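PDB 5XFM: alpha-glucosidase from Bacteroides thetaiotaomicron, which hydrolyses beta-L-arabinopyranosides and alpha-galactosides as a bifunctional glycoside hydrolase of family 97. Local coordinates for residues A[215-220]-A[283-288]. The protein carries 1 engineered substitution. Sequence-based numbering, arbitrary orientation.
Sequences DSRYCG and SPLYET
Leu285 reaches with its two methyl groups to a carboxylate and guanidinium pair, one methyl for each group. Leu285 CD1 lies 3.7 Å from OD2 of Asp215, and Leu285 CD2 lies 4.0 Å from NH2 of Arg217, meeting the guanidinium obliquely. No hydrogen bond joins the two loops here; the touch is van der Waals only, small in area, with the CA atoms of Asp215 and Leu285 9.6 Å apart. The pair Leu285 meets is held together by bonds inside 215-220. Asp215 opens a type I beta turn closed by Tyr218 N on Asp215 O, and its CG sits between the backbone N and the carbonyl carbon (chi1 51°), which turns the carboxylate back over the turn. There Asp215 OD1 accepts the backbone N of Arg217 on its anti side at 2.9 Å, forming an Asx turn. The Arg217 chain bends at chi3 (-65°) and folds back on the same carboxylate: NH2 makes a salt bridge to the syn side of OD2 of Asp215 at 2.6 Å, tilted out of both group planes, while NE adds a weak bond to OD1. With both oxygens engaged, the carboxylate is restrained from rotating. Replacing Asp215 by an alanine is likely to cost the Arg217 guanidinium this carboxylate, leaving it freer to swing away from Leu285, and to cost the turn its Asx bond. The 215-220 loop follows strand 206-212 of the N-terminal beta-sandwich region, whereas 283-288 leads from helix 277-280 toward strand 295-299 of the TIM-barrel-type catalytic domain. Helix 410-425 is common to both loops, touching Asp215 through Glu417 and Tyr286 through Leu420 and Asp424, while Met444 of helix 441-444 touches Asp215 and shares a backbone hydrogen bond with Leu285.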
loop_
_atom_site.group_PDB
_atom_site.type_symbol
_atom_site.label_atom_id
_atom_site.label_comp_id
_atom_site.label_asym_id
_atom_site.label_seq_id
_atom_site.Cartn_x
_atom_site.Cartn_y
_atom_site.Cartn_z
ATOM N N ASP A 215 5.182 -13.803 2.667
ATOM C CA ASP A 215 6.520 -13.895 2.113
ATOM C C ASP A 215 6.618 -15.149 1.277
ATOM O O ASP A 215 5.608 -15.659 0.800
ATOM C CB ASP A 215 7.589 -13.885 3.216
ATOM C CG ASP A 215 7.321 -14.903 4.324
ATOM O OD1 ASP A 215 6.872 -16.036 4.034
ATOM O OD2 ASP A 215 7.576 -14.564 5.498
ATOM N N SER A 216 7.827 -15.676 1.146
ATOM C CA SER A 216 8.070 -16.827 0.286
ATOM C C SER A 216 7.307 -18.083 0.723
ATOM O O SER A 216 7.180 -19.034 -0.045
ATOM C CB SER A 216 9.577 -17.107 0.206
ATOM O OG SER A 216 10.097 -17.529 1.449
ATOM N N ARG A 217 6.817 -18.094 1.961
ATOM C CA ARG A 217 6.178 -19.288 2.515
ATOM C C ARG A 217 4.685 -19.407 2.187
ATOM O O ARG A 217 4.026 -20.338 2.634
ATOM C CB ARG A 217 6.389 -19.335 4.032
ATOM C CG ARG A 217 7.781 -19.830 4.425
ATOM C CD ARG A 217 8.142 -19.500 5.863
ATOM N NE ARG A 217 8.256 -18.061 6.086
ATOM C CZ ARG A 217 8.212 -17.481 7.283
ATOM N NH1 ARG A 217 8.051 -18.219 8.378
ATOM N NH2 ARG A 217 8.324 -16.162 7.388
ATOM N N TYR A 218 4.152 -18.490 1.388
ATOM C CA TYR A 218 2.739 -18.563 1.035
ATOM C C TYR A 218 2.479 -17.853 -0.286
ATOM O O TYR A 218 3.396 -17.335 -0.920
ATOM C CB TYR A 218 1.883 -17.943 2.138
ATOM C CG TYR A 218 0.572 -18.649 2.451
ATOM C CD1 TYR A 218 0.551 -19.803 3.229
ATOM C CD2 TYR A 218 -0.644 -18.126 2.026
ATOM C CE1 TYR A 218 -0.634 -20.437 3.554
ATOM C CE2 TYR A 218 -1.847 -18.756 2.346
ATOM C CZ TYR A 218 -1.834 -19.912 3.112
ATOM O OH TYR A 218 -3.017 -20.545 3.436
ATOM N N CYS A 219 1.215 -17.829 -0.687
ATOM C CA CYS A 219 0.793 -17.063 -1.847
ATOM C C CYS A 219 0.154 -15.767 -1.364
ATOM O O CYS A 219 -0.223 -15.657 -0.199
ATOM C CB CYS A 219 -0.201 -17.869 -2.686
ATOM S SG CYS A 219 -1.696 -18.327 -1.768
ATOM N N GLY A 220 0.043 -14.786 -2.253
ATOM C CA GLY A 220 -0.742 -13.600 -1.962
ATOM C C GLY A 220 -2.203 -13.962 -2.144
ATOM O O GLY A 220 -2.538 -14.727 -3.044
ATOM N N SER A 283 7.753 -9.272 11.794
ATOM C CA SER A 283 9.100 -8.889 12.211
ATOM C C SER A 283 10.063 -8.918 11.025
ATOM O O SER A 283 9.806 -9.619 10.048
ATOM C CB SER A 283 9.594 -9.826 13.324
ATOM O OG SER A 283 8.592 -9.995 14.313
ATOM N N PRO A 284 11.171 -8.157 11.106
ATOM C CA PRO A 284 12.205 -8.198 10.062
ATOM C C PRO A 284 12.732 -9.607 9.820
ATOM O O PRO A 284 12.948 -10.356 10.772
ATOM C CB PRO A 284 13.303 -7.291 10.624
ATOM C CG PRO A 284 12.566 -6.303 11.455
ATOM C CD PRO A 284 11.414 -7.067 12.069
ATOM N N LEU A 285 12.933 -9.957 8.554
ATOM C CA LEU A 285 13.414 -11.285 8.187
ATOM C C LEU A 285 14.931 -11.304 8.016
ATOM O O LEU A 285 15.536 -12.372 7.896
ATOM C CB LEU A 285 12.723 -11.765 6.914
ATOM C CG LEU A 285 11.245 -12.114 7.140
ATOM C CD1 LEU A 285 10.495 -12.241 5.822
ATOM C CD2 LEU A 285 11.097 -13.381 7.983
ATOM N N TYR A 286 15.539 -10.121 8.014
ATOM C CA TYR A 286 16.992 -10.012 8.091
ATOM C C TYR A 286 17.409 -8.649 8.632
ATOM O O TYR A 286 16.606 -7.719 8.721
ATOM C CB TYR A 286 17.673 -10.293 6.739
ATOM C CG TYR A 286 17.145 -9.554 5.527
ATOM C CD1 TYR A 286 16.152 -10.114 4.733
ATOM C CD2 TYR A 286 17.667 -8.319 5.149
ATOM C CE1 TYR A 286 15.675 -9.463 3.614
ATOM C CE2 TYR A 286 17.194 -7.655 4.020
ATOM C CZ TYR A 286 16.195 -8.235 3.262
ATOM O OH TYR A 286 15.706 -7.598 2.149
ATOM N N GLU A 287 18.662 -8.583 9.066
ATOM C CA GLU A 287 19.252 -7.366 9.584
ATOM C C GLU A 287 20.071 -6.760 8.450
ATOM O O GLU A 287 20.623 -7.494 7.623
ATOM C CB GLU A 287 20.144 -7.675 10.791
ATOM C CG GLU A 287 19.408 -8.156 12.059
ATOM C CD GLU A 287 18.631 -7.073 12.794
ATOM O OE1 GLU A 287 18.941 -6.824 13.980
ATOM O OE2 GLU A 287 17.695 -6.492 12.205
ATOM N N THR A 288 20.125 -5.436 8.366
ATOM C CA THR A 288 20.946 -4.822 7.336
ATOM C C THR A 288 22.164 -4.112 7.923
ATOM O O THR A 288 22.113 -3.585 9.032
ATOM C CB THR A 288 20.140 -3.833 6.476
ATOM O OG1 THR A 288 20.942 -3.403 5.364
ATOM C CG2 THR A 288 19.701 -2.634 7.295
#